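Local coordinates for diaminopimelate decarboxylase (Phaeodactylum tricornutum, PDB 7JPJ), which probably decarboxylates diaminopimelate to give lysine, using pyridoxal 5'-phosphate as cofactor and working as an obligate dimer, at residues P6-I10 against F11-E15; P63-S66 against I67-F71; V319-P322 against S323-A327. All blocks are in the same frame, centred on the assembly; numbering follows the deposited sequence.

Contact 1. Residues P6-I10 against F11-E15; sequences PLQSI and FLTPE
The ring of Phe11 meets Ile10 at its edge and a water on one face. CG2 of Ile10 comes up near the plane of the ring, 3.8 Å from Phe11 CD2, with the two side chains crossing at about a right angle. The water sits over the ring centre; its oxygen accepts from Phe11 N at 3.1 Å and also bonds to Ser9 OG. The second flat group is the amide of Gln8, whose NE2 gives a straight bond to Ser9 O (2.9 Å) that lies close to the amide plane and nearly on the line of the C=O bond. Farther back, Gln8 CB is 3.9 Å from Thr13 CG2.

Ser9 works through both its backbone and its hydroxyl, a worked example of a side chain closing a turn. Its N-H reaches Leu12 O at 2.8 Å from above the carbonyl plane, while Leu12 N gives a bent bond (132°) to Ser9 OG at 2.9 Å. With OG held between its own backbone N and carbonyl carbon (chi1 72°), the hydroxyl is turned toward Leu12 N, consistent with its standing in for the Ser9 carbonyl as acceptor. OG is thus gripped by both an amide and the water.

Outside the turn, Asp390 accepts from Ile10 N, Ser9 packs on Thr332 and Val388, and Phe11 and Leu12 lie on Ala290 and Val292, so the turn rests against the mixed beta sheet. Thr13 OG1 bonds to Thr16 OG1.

The CA atoms of Ser9 and Leu12 are 5.0 Å apart, within the limit for a beta turn, and the chain directions on its two sides differ by 148°. This turn, closed by the Ser9 N to Leu12 O bond, leads straight into helix 14-24, with Thr13 as N-cap and Pro14 opening the first helical turn.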
loop_
_atom_site.group_PDB
_atom_site.type_symbol
_atom_site.label_atom_id
_atom_site.label_comp_id
_atom_site.label_asym_id
_atom_site.label_seq_id
_atom_site.Cartn_x
_atom_site.Cartn_y
_atom_site.Cartn_z
ATOM N N PRO A 6 -16.918 -12.628 22.586
ATOM C CA PRO A 6 -17.252 -13.571 21.512
ATOM C C PRO A 6 -16.551 -14.907 21.705
ATOM O O PRO A 6 -15.361 -14.967 22.023
ATOM C CB PRO A 6 -16.760 -12.857 20.246
ATOM C CG PRO A 6 -16.683 -11.413 20.621
ATOM C CD PRO A 6 -16.310 -11.389 22.072
ATOM N N LEU A 7 -17.265 -15.993 21.432
ATOM C CA LEU A 7 -16.703 -17.341 21.677
ATOM C C LEU A 7 -16.002 -17.795 20.413
ATOM O O LEU A 7 -15.291 -18.796 20.453
ATOM C CB LEU A 7 -17.845 -18.267 22.083
ATOM C CG LEU A 7 -18.573 -17.884 23.366
ATOM C CD1 LEU A 7 -19.983 -18.443 23.362
ATOM C CD2 LEU A 7 -17.808 -18.374 24.581
ATOM N N GLN A 8 -16.230 -17.064 19.337
ATOM C CA GLN A 8 -15.526 -17.341 18.075
ATOM C C GLN A 8 -15.468 -16.034 17.300
ATOM O O GLN A 8 -16.011 -15.050 17.778
ATOM C CB GLN A 8 -16.278 -18.389 17.259
ATOM C CG GLN A 8 -17.767 -18.139 17.111
ATOM C CD GLN A 8 -18.332 -18.976 15.992
ATOM O OE1 GLN A 8 -18.806 -20.087 16.204
ATOM N NE2 GLN A 8 -18.271 -18.453 14.780
ATOM N N SER A 9 -14.837 -16.048 16.138
ATOM C CA SER A 9 -14.833 -14.872 15.248
ATOM C C SER A 9 -15.917 -15.125 14.202
ATOM O O SER A 9 -16.748 -15.992 14.436
ATOM C CB SER A 9 -13.474 -14.727 14.667
ATOM O OG SER A 9 -13.219 -15.734 13.724
ATOM N N ILE A 10 -15.913 -14.405 13.093
ATOM C CA ILE A 10 -16.897 -14.697 12.012
ATOM C C ILE A 10 -16.828 -16.182 11.621
ATOM O O ILE A 10 -17.903 -16.763 11.410
ATOM C CB ILE A 10 -16.748 -13.717 10.830
ATOM C CG1 ILE A 10 -17.462 -12.392 11.102
ATOM C CG2 ILE A 10 -17.172 -14.320 9.504
ATOM C CD1 ILE A 10 -18.868 -12.558 11.607
ATOM N N PHE A 11 -15.641 -16.790 11.550
ATOM C CA PHE A 11 -15.636 -18.207 11.203
ATOM C C PHE A 11 -14.524 -18.995 11.892
ATOM O O PHE A 11 -14.240 -20.126 11.475
ATOM C CB PHE A 11 -15.544 -18.405 9.676
ATOM C CG PHE A 11 -14.301 -17.824 9.041
ATOM C CD1 PHE A 11 -13.111 -18.540 9.014
ATOM C CD2 PHE A 11 -14.335 -16.574 8.437
ATOM C CE1 PHE A 11 -11.971 -18.010 8.421
ATOM C CE2 PHE A 11 -13.198 -16.039 7.839
ATOM C CZ PHE A 11 -12.017 -16.760 7.831
ATOM N N LEU A 12 -13.904 -18.455 12.942
ATOM C CA LEU A 12 -12.769 -19.106 13.596
ATOM C C LEU A 12 -13.025 -19.232 15.092
ATOM O O LEU A 12 -13.052 -18.224 15.806
ATOM C CB LEU A 12 -11.472 -18.336 13.348
ATOM C CG LEU A 12 -10.845 -18.430 11.957
ATOM C CD1 LEU A 12 -9.531 -17.671 11.922
ATOM C CD2 LEU A 12 -10.645 -19.884 11.556
ATOM N N THR A 13 -13.199 -20.463 15.564
ATOM C CA THR A 13 -13.157 -20.736 16.991
ATOM C C THR A 13 -11.704 -20.739 17.461
ATOM O O THR A 13 -10.782 -20.798 16.642
ATOM C CB THR A 13 -13.818 -22.079 17.299
ATOM O OG1 THR A 13 -13.024 -23.144 16.763
ATOM C CG2 THR A 13 -15.218 -22.140 16.706
ATOM N N PRO A 14 -11.467 -20.654 18.773
ATOM C CA PRO A 14 -10.078 -20.755 19.255
ATOM C C PRO A 14 -9.386 -22.038 18.830
ATOM O O PRO A 14 -8.165 -22.035 18.634
ATOM C CB PRO A 14 -10.232 -20.667 20.779
ATOM C CG PRO A 14 -11.490 -19.897 20.980
ATOM C CD PRO A 14 -12.401 -20.290 19.855
ATOM N N GLU A 15 -10.129 -23.137 18.672
ATOM C CA GLU A 15 -9.523 -24.370 18.179
ATOM C C GLU A 15 -9.190 -24.265 16.694
ATOM O O GLU A 15 -8.115 -24.695 16.260
ATOM C CB GLU A 15 -10.454 -25.555 18.436
ATOM C CG GLU A 15 -10.513 -26.020 19.888
ATOM C CD GLU A 15 -11.431 -25.168 20.754
ATOM O OE1 GLU A 15 -12.037 -24.209 20.224
ATOM O OE2 GLU A 15 -11.552 -25.466 21.964
HETATM O O HOH W 1 -12.917 -15.430 11.206
#

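Contact 2. Residues P63-S66 against I67-F71; sequences PNAS and ILKYF
Asn64 and Ile67 close the tight side of this helix start, where CB of Asn64 lies 4.0 Å from CG1 of the buried Ile67. Leu68 N gives a straight bond to Asn64 O (3.1 Å) in the carbonyl plane, with Leu68 CG close by, 3.7 Å from Asn64 O. Asn64 is the N-cap and illustrates how a side chain supplies the acceptor that a first-turn amide lacks: with CG anti to the backbone N (chi1 -173°), OD1 turns back to accept from Ser66 N at 2.9 Å, while ND2 goes to Glu412. A leucine in its place would probably leave Ser66 N without its capping acceptor and Glu412 without the amide donor.

Helix 65-73 is the crossover of a beta-alpha-beta unit between strands 53-58 and 77-80 in the TIM-type (beta/alpha) barrel of the pyridoxal-binding domain, and Ile67 and Leu68 face its neighbours Leu37, Val285 and Ala89.

The solvent side is looser. Exposed Lys69 lays its chain along the carbonyl of Ala65, with CG 3.2 Å from Ala65 O, before NZ reaches Ala92 O. Ser66 and Tyr70 are partly covered, Ser66 by Ile438 of the second subunit and Tyr70 by Ile34 and Glu38 of helix 34-45.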
loop_
_atom_site.group_PDB
_atom_site.type_symbol
_atom_site.label_atom_id
_atom_site.label_comp_id
_atom_site.label_asym_id
_atom_site.label_seq_id
_atom_site.Cartn_x
_atom_site.Cartn_y
_atom_site.Cartn_z
ATOM N N PRO A 63 -6.381 -12.829 -5.620
ATOM C CA PRO A 63 -6.061 -13.609 -6.823
ATOM C C PRO A 63 -5.496 -15.000 -6.566
ATOM O O PRO A 63 -4.939 -15.603 -7.488
ATOM C CB PRO A 63 -5.028 -12.724 -7.535
ATOM C CG PRO A 63 -4.427 -11.851 -6.443
ATOM C CD PRO A 63 -5.247 -11.995 -5.188
ATOM N N ASN A 64 -5.630 -15.527 -5.349
ATOM C CA ASN A 64 -5.105 -16.858 -5.063
ATOM C C ASN A 64 -5.759 -17.904 -5.959
ATOM O O ASN A 64 -6.970 -17.880 -6.193
ATOM C CB ASN A 64 -5.323 -17.221 -3.593
ATOM C CG ASN A 64 -4.636 -18.522 -3.207
ATOM O OD1 ASN A 64 -5.121 -19.608 -3.523
ATOM N ND2 ASN A 64 -3.500 -18.415 -2.527
ATOM N N ALA A 65 -4.939 -18.836 -6.456
ATOM C CA ALA A 65 -5.409 -19.784 -7.460
ATOM C C ALA A 65 -6.514 -20.680 -6.917
ATOM O O ALA A 65 -7.448 -21.036 -7.646
ATOM C CB ALA A 65 -4.241 -20.625 -7.971
ATOM N N SER A 66 -6.428 -21.055 -5.638
ATOM C CA SER A 66 -7.479 -21.872 -5.041
ATOM C C SER A 66 -8.823 -21.155 -5.078
ATOM O O SER A 66 -9.858 -21.775 -5.349
ATOM C CB SER A 66 -7.106 -22.243 -3.605
ATOM O OG SER A 66 -5.920 -23.017 -3.576
ATOM N N ILE A 67 -8.830 -19.848 -4.812
ATOM C CA ILE A 67 -10.069 -19.082 -4.929
ATOM C C ILE A 67 -10.562 -19.091 -6.371
ATOM O O ILE A 67 -11.759 -19.259 -6.635
ATOM C CB ILE A 67 -9.865 -17.648 -4.404
ATOM C CG1 ILE A 67 -9.248 -17.674 -3.004
ATOM C CG2 ILE A 67 -11.182 -16.887 -4.396
ATOM C CD1 ILE A 67 -10.141 -18.300 -1.951
ATOM N N LEU A 68 -9.645 -18.919 -7.328
ATOM C CA LEU A 68 -10.023 -18.994 -8.735
ATOM C C LEU A 68 -10.567 -20.373 -9.081
ATOM O O LEU A 68 -11.593 -20.495 -9.759
ATOM C CB LEU A 68 -8.824 -18.658 -9.621
ATOM C CG LEU A 68 -8.297 -17.228 -9.571
ATOM C CD1 LEU A 68 -7.195 -17.052 -10.602
ATOM C CD2 LEU A 68 -9.421 -16.234 -9.801
ATOM N N LYS A 69 -9.887 -21.425 -8.622
ATOM C CA LYS A 69 -10.342 -22.780 -8.915
ATOM C C LYS A 69 -11.703 -23.055 -8.288
ATOM O O LYS A 69 -12.539 -23.749 -8.880
ATOM C CB LYS A 69 -9.309 -23.797 -8.428
ATOM C CG LYS A 69 -7.996 -23.774 -9.197
ATOM C CD LYS A 69 -6.967 -24.692 -8.550
ATOM C CE LYS A 69 -5.588 -24.531 -9.181
ATOM N NZ LYS A 69 -5.570 -24.919 -10.622
ATOM N N TYR A 70 -11.949 -22.514 -7.091
ATOM C CA TYR A 70 -13.223 -22.763 -6.425
ATOM C C TYR A 70 -14.370 -22.068 -7.149
ATOM O O TYR A 70 -15.418 -22.676 -7.399
ATOM C CB TYR A 70 -13.171 -22.313 -4.967
ATOM C CG TYR A 70 -14.526 -22.415 -4.315
ATOM C CD1 TYR A 70 -15.011 -23.640 -3.880
ATOM C CD2 TYR A 70 -15.343 -21.298 -4.176
ATOM C CE1 TYR A 70 -16.259 -23.750 -3.305
ATOM C CE2 TYR A 70 -16.596 -21.399 -3.603
ATOM C CZ TYR A 70 -17.047 -22.627 -3.168
ATOM O OH TYR A 70 -18.290 -22.741 -2.595
ATOM N N PHE A 71 -14.201 -20.783 -7.473
ATOM C CA PHE A 71 -15.251 -20.060 -8.182
ATOM C C PHE A 71 -15.459 -20.607 -9.587
ATOM O O PHE A 71 -16.558 -20.490 -10.139
ATOM C CB PHE A 71 -14.925 -18.570 -8.243
ATOM C CG PHE A 71 -15.122 -17.847 -6.938
ATOM C CD1 PHE A 71 -16.079 -18.269 -6.032
ATOM C CD2 PHE A 71 -14.352 -16.738 -6.626
ATOM C CE1 PHE A 71 -16.262 -17.599 -4.833
ATOM C CE2 PHE A 71 -14.529 -16.066 -5.432
ATOM C CZ PHE A 71 -15.484 -16.497 -4.533
#

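Contact 3. Residues V319-P322 against S323-A327; sequences VLRP and SLYGA
Backbone bonds tie Leu320, Arg321 and Pro322 to the residues one helical turn on. Leu324 N donates to Leu320 O at 2.8 Å and Tyr325 N to Arg321 O at 3.0 Å. Gly326, with positive phi (77°), departs from helical backbone angles; its N still reaches Pro322 O, from above the carbonyl plane. Ala327 N adds only a weak bond to Arg321 O.

Apolar packing runs beside these bonds. CD2 of Leu320 touches CD2 of Leu324 at 3.9 Å, the two side chains crossing obliquely, and Leu324 CG in turn sits 3.6 Å above one face of the Tyr325 ring, offset toward its rim.

The third kind of contact involves the Arg321 guanidinium. Ala327 CB lies over one of its faces, 3.3 Å from NH2, while Tyr325 CD2 comes obliquely to NH1 at 4.0 Å, the guanidinium and ring planes being 52° apart. Because Tyr325 CG is anti to its carbonyl carbon (chi1 -47°), the ring swings back toward Arg321. NE of Arg321 makes a weak bond to His329. The side chain touches the bound D-lysine and, with Lys240, Val241 and Arg243, lines its pocket.

Ser323 OG is satisfied by Gly360 O, and Leu324 and Tyr325 rest on Met399. Leu324 packs on Leu324 of the second subunit and Leu320 on that subunit's Thr401, so the short helix 321-325, between strands 308-312 and 331-334 in the chain, joins the ligand pocket to the dimer interface.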
loop_
_atom_site.group_PDB
_atom_site.type_symbol
_atom_site.label_atom_id
_atom_site.label_comp_id
_atom_site.label_asym_id
_atom_site.label_seq_id
_atom_site.Cartn_x
_atom_site.Cartn_y
_atom_site.Cartn_z
ATOM N N VAL A 319 -2.768 -5.820 5.991
ATOM C CA VAL A 319 -4.073 -5.190 5.816
ATOM C C VAL A 319 -3.846 -3.683 5.775
ATOM O O VAL A 319 -3.539 -3.068 6.804
ATOM C CB VAL A 319 -5.064 -5.569 6.925
ATOM C CG1 VAL A 319 -6.400 -4.894 6.692
ATOM C CG2 VAL A 319 -5.246 -7.080 6.988
ATOM N N LEU A 320 -3.992 -3.091 4.588
ATOM C CA LEU A 320 -3.738 -1.672 4.383
ATOM C C LEU A 320 -4.992 -0.814 4.472
ATOM O O LEU A 320 -4.880 0.398 4.687
ATOM C CB LEU A 320 -3.069 -1.458 3.017
ATOM C CG LEU A 320 -2.781 -0.028 2.556
ATOM C CD1 LEU A 320 -1.664 0.601 3.375
ATOM C CD2 LEU A 320 -2.461 0.000 1.072
ATOM N N ARG A 321 -6.176 -1.414 4.336
ATOM C CA ARG A 321 -7.411 -0.632 4.311
ATOM C C ARG A 321 -7.606 0.268 5.529
ATOM O O ARG A 321 -8.163 1.367 5.357
ATOM C CB ARG A 321 -8.605 -1.576 4.125
ATOM C CG ARG A 321 -8.538 -2.390 2.837
ATOM C CD ARG A 321 -9.891 -2.963 2.427
ATOM N NE ARG A 321 -10.906 -2.825 3.471
ATOM C CZ ARG A 321 -12.006 -2.086 3.360
ATOM N NH1 ARG A 321 -12.252 -1.409 2.246
ATOM N NH2 ARG A 321 -12.864 -2.026 4.367
ATOM N N PRO A 322 -7.206 -0.106 6.753
ATOM C CA PRO A 322 -7.276 0.872 7.853
ATOM C C PRO A 322 -6.433 2.113 7.615
ATOM O O PRO A 322 -6.904 3.227 7.874
ATOM C CB PRO A 322 -6.775 0.072 9.063
ATOM C CG PRO A 322 -7.115 -1.323 8.743
ATOM C CD PRO A 322 -6.923 -1.461 7.260
ATOM N N SER A 323 -5.197 1.956 7.132
ATOM C CA SER A 323 -4.354 3.122 6.876
ATOM C C SER A 323 -4.803 3.892 5.643
ATOM O O SER A 323 -4.679 5.121 5.606
ATOM C CB SER A 323 -2.891 2.702 6.711
ATOM O OG SER A 323 -2.379 2.123 7.895
ATOM N N LEU A 324 -5.325 3.200 4.630
ATOM C CA LEU A 324 -5.588 3.850 3.351
ATOM C C LEU A 324 -6.923 4.585 3.342
ATOM O O LEU A 324 -7.038 5.655 2.736
ATOM C CB LEU A 324 -5.539 2.820 2.223
ATOM C CG LEU A 324 -5.581 3.377 0.800
ATOM C CD1 LEU A 324 -4.530 4.463 0.611
ATOM C CD2 LEU A 324 -5.382 2.257 -0.206
ATOM N N TYR A 325 -7.939 4.034 4.004
ATOM C CA TYR A 325 -9.270 4.622 3.992
ATOM C C TYR A 325 -9.802 4.987 5.367
ATOM O O TYR A 325 -10.787 5.729 5.448
ATOM C CB TYR A 325 -10.275 3.667 3.325
ATOM C CG TYR A 325 -9.808 3.072 2.016
ATOM C CD1 TYR A 325 -9.482 3.886 0.939
ATOM C CD2 TYR A 325 -9.704 1.693 1.854
ATOM C CE1 TYR A 325 -9.059 3.347 -0.262
ATOM C CE2 TYR A 325 -9.283 1.143 0.658
ATOM C CZ TYR A 325 -8.960 1.975 -0.398
ATOM O OH TYR A 325 -8.538 1.439 -1.594
ATOM N N GLY A 326 -9.186 4.508 6.444
ATOM C CA GLY A 326 -9.809 4.617 7.746
ATOM C C GLY A 326 -10.915 3.609 7.941
ATOM O O GLY A 326 -11.882 3.882 8.661
ATOM N N ALA A 327 -10.802 2.448 7.301
ATOM C CA ALA A 327 -11.839 1.431 7.354
ATOM C C ALA A 327 -11.738 0.636 8.647
ATOM O O ALA A 327 -10.651 0.195 9.034
ATOM C CB ALA A 327 -11.725 0.495 6.152
#

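In the fold
Along the chain the three contacts follow one another in series, and in space they are well spread, with centres about 23 to 24 Å apart and no direct touch. Contact 1 lies on the outer part of the chain, against the mixed beta sheet, and leads into helix 14-24. Contact 2 belongs to the parallel-stranded barrel domain. Contact 3 follows strand 308-312 of the mixed sheet and holds a residue of the D-lysine pocket. The two sheets thus correspond to the barrel and to the mixed-sheet part of the protein, and contacts 2 and 3, on opposite sides of the chain's centre, each reach the second subunit, so both parts take part in the obligate dimer.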